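Thioesterase (Streptomyces coelicolor, PDB 3QMW) probably hydrolyses thioesters in prodiginine biosynthesis, as an alpha/beta hydrolase of the thioesterase family. Local coordinates at residues Ser132-Arg135 and Leu139-Asp142; Thr203-Ala208 and Glu217-Trp222. One frame throughout, in Å; residues are numbered along the deposited sequence.

Contact 1 of 2, residues Ser132-Arg135 and Leu139-Asp142; sequences SGSR and LYGD
Arg-135 NH1 reaches two oxygens of the 139-142 segment. It forms a salt bridge with Asp-142, NH1 to OD1 2.9 Å. OD1 is met on its syn side and lies in the guanidinium plane, although the carboxylate plane is turned 42° from it. The same nitrogen donates to the main-chain carbonyl of Leu-139, NH1 to O 3.1 Å. That oxygen is tilted from the guanidinium plane, and neither bond is straight. The two bonds limit rotation of the arginine end. The chain of Arg-135 bends at chi3 (52°), which turns the guanidinium toward these oxygens. Its aliphatic part does separate work. CG sits over one face of the Tyr-140 ring, toward the rim, in a CH-pi contact of 3.6 Å from CG to the ring centroid. Cation-pi attraction is weak at best, since CZ is 5.7 Å from the same centroid. CD of Arg-135 also touches CB of Leu-139 at 3.8 Å. At the far end of the ring, Tyr-140 OH and Ser-134 OG are hydrogen-bonded at 3.1 Å, with OG at the ring edge and in its plane. A water bridges Tyr-140 OH and Arg-135 N. The contact lies in the loop between strand 129-132 and helix 150-159 and joins two parts of that loop. Helix 106-120 touches Ser-134 and Tyr-140 through Ala-108 and Leu-109, while Met-218 of helix 216-220 packs on Arg-135 and Leu-139.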
loop_
_atom_site.group_PDB
_atom_site.type_symbol
_atom_site.label_atom_id
_atom_site.label_comp_id
_atom_site.label_asym_id
_atom_site.label_seq_id
_atom_site.Cartn_x
_atom_site.Cartn_y
_atom_site.Cartn_z
ATOM N N SER D 132 7.945 8.455 11.261
ATOM C CA SER D 132 7.156 7.573 12.102
ATOM C C SER D 132 7.822 7.373 13.455
ATOM O O SER D 132 9.035 7.491 13.574
ATOM C CB SER D 132 6.936 6.232 11.406
ATOM O OG SER D 132 8.162 5.637 11.037
ATOM N N GLY D 133 7.007 7.097 14.471
ATOM C CA GLY D 133 7.482 6.844 15.824
ATOM C C GLY D 133 8.456 7.875 16.369
ATOM O O GLY D 133 9.365 7.529 17.117
ATOM N N SER D 134 8.273 9.140 16.008
ATOM C CA SER D 134 9.168 10.206 16.472
ATOM C C SER D 134 8.401 11.417 16.993
ATOM O O SER D 134 7.502 11.928 16.328
ATOM C CB SER D 134 10.105 10.640 15.342
ATOM O OG SER D 134 10.951 11.699 15.755
ATOM N N ARG D 135 8.760 11.861 18.193
ATOM C CA ARG D 135 8.269 13.131 18.748
ATOM C C ARG D 135 8.805 14.318 17.951
ATOM O O ARG D 135 9.762 14.184 17.182
ATOM C CB ARG D 135 8.717 13.278 20.201
ATOM C CG ARG D 135 10.251 13.316 20.358
ATOM C CD ARG D 135 10.702 13.393 21.790
ATOM N NE ARG D 135 10.092 12.363 22.617
ATOM C CZ ARG D 135 10.395 12.164 23.896
ATOM N NH1 ARG D 135 11.322 12.908 24.503
ATOM N NH2 ARG D 135 9.773 11.206 24.576
ATOM N N LEU D 139 11.113 18.593 21.289
ATOM C CA LEU D 139 10.860 17.702 22.430
ATOM C C LEU D 139 11.991 16.704 22.687
ATOM O O LEU D 139 11.865 15.865 23.580
ATOM C CB LEU D 139 9.533 16.932 22.253
ATOM C CG LEU D 139 8.207 17.673 22.483
ATOM C CD1 LEU D 139 7.031 16.898 21.887
ATOM C CD2 LEU D 139 7.990 17.923 23.978
ATOM N N TYR D 140 13.086 16.787 21.924
ATOM C CA TYR D 140 14.213 15.848 22.084
ATOM C C TYR D 140 15.299 16.376 23.040
ATOM O O TYR D 140 15.781 17.498 22.871
ATOM C CB TYR D 140 14.844 15.503 20.721
ATOM C CG TYR D 140 14.283 14.260 20.053
ATOM C CD1 TYR D 140 14.626 12.984 20.503
ATOM C CD2 TYR D 140 13.425 14.358 18.959
ATOM C CE1 TYR D 140 14.124 11.843 19.890
ATOM C CE2 TYR D 140 12.918 13.225 18.335
ATOM C CZ TYR D 140 13.270 11.971 18.800
ATOM O OH TYR D 140 12.761 10.850 18.169
ATOM N N GLY D 141 15.690 15.550 24.017
ATOM C CA GLY D 141 16.752 15.900 24.973
ATOM C C GLY D 141 16.606 15.301 26.372
ATOM O O GLY D 141 17.607 14.968 27.012
ATOM N N ASP D 142 15.371 15.152 26.849
ATOM C CA ASP D 142 15.118 14.792 28.255
ATOM C C ASP D 142 15.524 13.369 28.664
ATOM O O ASP D 142 15.744 13.107 29.852
ATOM C CB ASP D 142 13.640 15.043 28.637
ATOM C CG ASP D 142 12.674 14.033 28.017
ATOM O OD1 ASP D 142 12.917 13.576 26.876
ATOM O OD2 ASP D 142 11.651 13.716 28.671
HETATM O O HOH W 1 10.504 9.566 19.646
#

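Contact 2 of 2, residues Thr203-Ala208 and Glu217-Trp222; sequences TTAFSA and EMVEAW
Val-219 carries this contact with both of its methyls. CG1 meets CB of Ala-205 at 3.3 Å, the closest approach between strand 203-208 and the helical segment. CG2 lies against CB of Ser-207, 3.8 Å away. The valine thus straddles two strand residues that point to the same side of the sheet, with Phe-206 between them pointing away. Its first torsion places CG1 opposite the main-chain nitrogen (chi1 -175°), and this directs that methyl to the alanine. CG1 also comes within 4.2 Å of Phe-206 C. CB of Ala-205 has further cover from Val-131 of strand 129-132. Around this tight centre the fit is looser. CB of Trp-222 points toward the strand, but the ring comes no nearer than 4.6 Å, from CD1 to CB of Ala-205. The tryptophan packs on Val-131 and Pro-137. On the outer side of the helix, Glu-217 is exposed. Glu-220 points away and forms salt bridges with Arg-223 and Arg-232. Replacing Val-219 by an alanine removes both methyls that touch the strand, and a gap over Ala-205 and Ser-207 is likely to open. Ser-207 meets Val-219 through carbon; its OG is hydrogen-bonded to ND1 of His-234. The contact joins the first strand and the helix of a beta-alpha-beta unit completed by strand 230-235. Its chemistry is apolar, so close fit rather than polar pairing holds the helix to the sheet here.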
loop_
_atom_site.group_PDB
_atom_site.type_symbol
_atom_site.label_atom_id
_atom_site.label_comp_id
_atom_site.label_asym_id
_atom_site.label_seq_id
_atom_site.Cartn_x
_atom_site.Cartn_y
_atom_site.Cartn_z
ATOM N N THR D 203 4.408 17.374 5.020
ATOM C CA THR D 203 4.897 16.458 6.031
ATOM C C THR D 203 3.803 15.500 6.463
ATOM O O THR D 203 2.667 15.910 6.671
ATOM C CB THR D 203 5.405 17.258 7.254
ATOM O OG1 THR D 203 6.635 17.896 6.909
ATOM C CG2 THR D 203 5.625 16.365 8.473
ATOM N N THR D 204 4.153 14.224 6.596
ATOM C CA THR D 204 3.238 13.224 7.119
ATOM C C THR D 204 3.892 12.491 8.288
ATOM O O THR D 204 5.013 12.004 8.167
ATOM C CB THR D 204 2.845 12.214 6.046
ATOM O OG1 THR D 204 2.660 12.884 4.792
ATOM C CG2 THR D 204 1.564 11.482 6.458
ATOM N N ALA D 205 3.187 12.418 9.416
ATOM C CA ALA D 205 3.732 11.833 10.629
ATOM C C ALA D 205 2.871 10.678 11.126
ATOM O O ALA D 205 1.648 10.779 11.164
ATOM C CB ALA D 205 3.870 12.892 11.710
ATOM N N PHE D 206 3.526 9.592 11.529
ATOM C CA PHE D 206 2.835 8.404 11.972
ATOM C C PHE D 206 3.019 8.192 13.452
ATOM O O PHE D 206 4.141 8.126 13.942
ATOM C CB PHE D 206 3.349 7.185 11.229
ATOM C CG PHE D 206 3.178 7.273 9.756
ATOM C CD1 PHE D 206 2.065 6.708 9.139
ATOM C CD2 PHE D 206 4.117 7.923 8.976
ATOM C CE1 PHE D 206 1.901 6.786 7.755
ATOM C CE2 PHE D 206 3.954 8.012 7.594
ATOM C CZ PHE D 206 2.845 7.443 6.986
ATOM N N SER D 207 1.903 8.085 14.157
ATOM C CA SER D 207 1.904 7.716 15.556
ATOM C C SER D 207 1.539 6.250 15.639
ATOM O O SER D 207 1.135 5.654 14.644
ATOM C CB SER D 207 0.908 8.572 16.334
ATOM O OG SER D 207 -0.318 8.700 15.629
ATOM N N ALA D 208 1.714 5.679 16.827
ATOM C CA ALA D 208 1.357 4.299 17.112
ATOM C C ALA D 208 0.663 4.269 18.473
ATOM O O ALA D 208 1.054 4.985 19.384
ATOM C CB ALA D 208 2.597 3.425 17.110
ATOM N N GLU D 217 0.003 13.413 20.834
ATOM C CA GLU D 217 0.350 14.806 21.142
ATOM C C GLU D 217 1.808 15.165 20.778
ATOM O O GLU D 217 2.078 16.294 20.350
ATOM C CB GLU D 217 0.064 15.120 22.622
ATOM C CG GLU D 217 0.901 14.300 23.612
ATOM C CD GLU D 217 0.530 14.528 25.074
ATOM O OE1 GLU D 217 -0.127 15.561 25.344
ATOM O OE2 GLU D 217 0.880 13.690 25.944
ATOM N N MET D 218 2.732 14.212 20.941
ATOM C CA MET D 218 4.136 14.412 20.560
ATOM C C MET D 218 4.282 14.470 19.046
ATOM O O MET D 218 5.025 15.292 18.513
ATOM C CB MET D 218 5.033 13.288 21.100
ATOM C CG MET D 218 5.275 13.325 22.600
ATOM S SD MET D 218 6.081 11.828 23.236
ATOM C CE MET D 218 6.027 12.155 25.000
ATOM N N VAL D 219 3.569 13.585 18.361
ATOM C CA VAL D 219 3.615 13.527 16.906
ATOM C C VAL D 219 2.834 14.697 16.319
ATOM O O VAL D 219 3.214 15.254 15.291
ATOM C CB VAL D 219 3.056 12.195 16.375
ATOM C CG1 VAL D 219 3.234 12.101 14.856
ATOM C CG2 VAL D 219 3.749 11.027 17.073
ATOM N N GLU D 220 1.748 15.072 16.986
ATOM C CA GLU D 220 1.007 16.270 16.623
ATOM C C GLU D 220 1.917 17.492 16.621
ATOM O O GLU D 220 1.752 18.381 15.791
ATOM C CB GLU D 220 -0.151 16.500 17.597
ATOM C CG GLU D 220 -1.087 17.685 17.236
ATOM C CD GLU D 220 -1.905 17.447 15.970
ATOM O OE1 GLU D 220 -2.240 16.276 15.675
ATOM O OE2 GLU D 220 -2.221 18.433 15.271
ATOM N N ALA D 221 2.877 17.529 17.543
ATOM C CA ALA D 221 3.797 18.668 17.689
ATOM C C ALA D 221 4.670 18.980 16.455
ATOM O O ALA D 221 5.303 20.028 16.404
ATOM C CB ALA D 221 4.676 18.474 18.936
ATOM N N TRP D 222 4.704 18.084 15.473
ATOM C CA TRP D 222 5.407 18.332 14.206
ATOM C C TRP D 222 4.710 19.362 13.313
ATOM O O TRP D 222 5.318 19.874 12.369
ATOM C CB TRP D 222 5.528 17.034 13.391
ATOM C CG TRP D 222 6.611 16.107 13.824
ATOM C CD1 TRP D 222 6.514 15.104 14.747
ATOM C CD2 TRP D 222 7.955 16.067 13.326
ATOM N NE1 TRP D 222 7.714 14.450 14.857
ATOM C CE2 TRP D 222 8.616 15.025 14.000
ATOM C CE3 TRP D 222 8.663 16.816 12.379
ATOM C CZ2 TRP D 222 9.952 14.716 13.764
ATOM C CZ3 TRP D 222 9.992 16.506 12.143
ATOM C CH2 TRP D 222 10.622 15.470 12.834
#

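Overall arrangement
The centres of the two contacts are about 10 Å apart, and both segments of contact 1 precede those of contact 2 in the chain. They meet directly. Trp-222 NE1 probably donates to Ser-134 O at 2.9 Å, which ties the end of the 217-222 segment to the loop of contact 1. Gly-133 N and Phe-206 O, 3.1 Å apart, probably pair where the chain leaves strand 129-132 beside strand 203-208. Both contacts lie in the alpha/beta hydrolase fold, near a probable Ser-His-Asp triad of Ser-105, His-239 and Asp-211. The side chains of Tyr-140 in contact 1 and Val-219 in contact 2 lie close to this triad but make no contact with it.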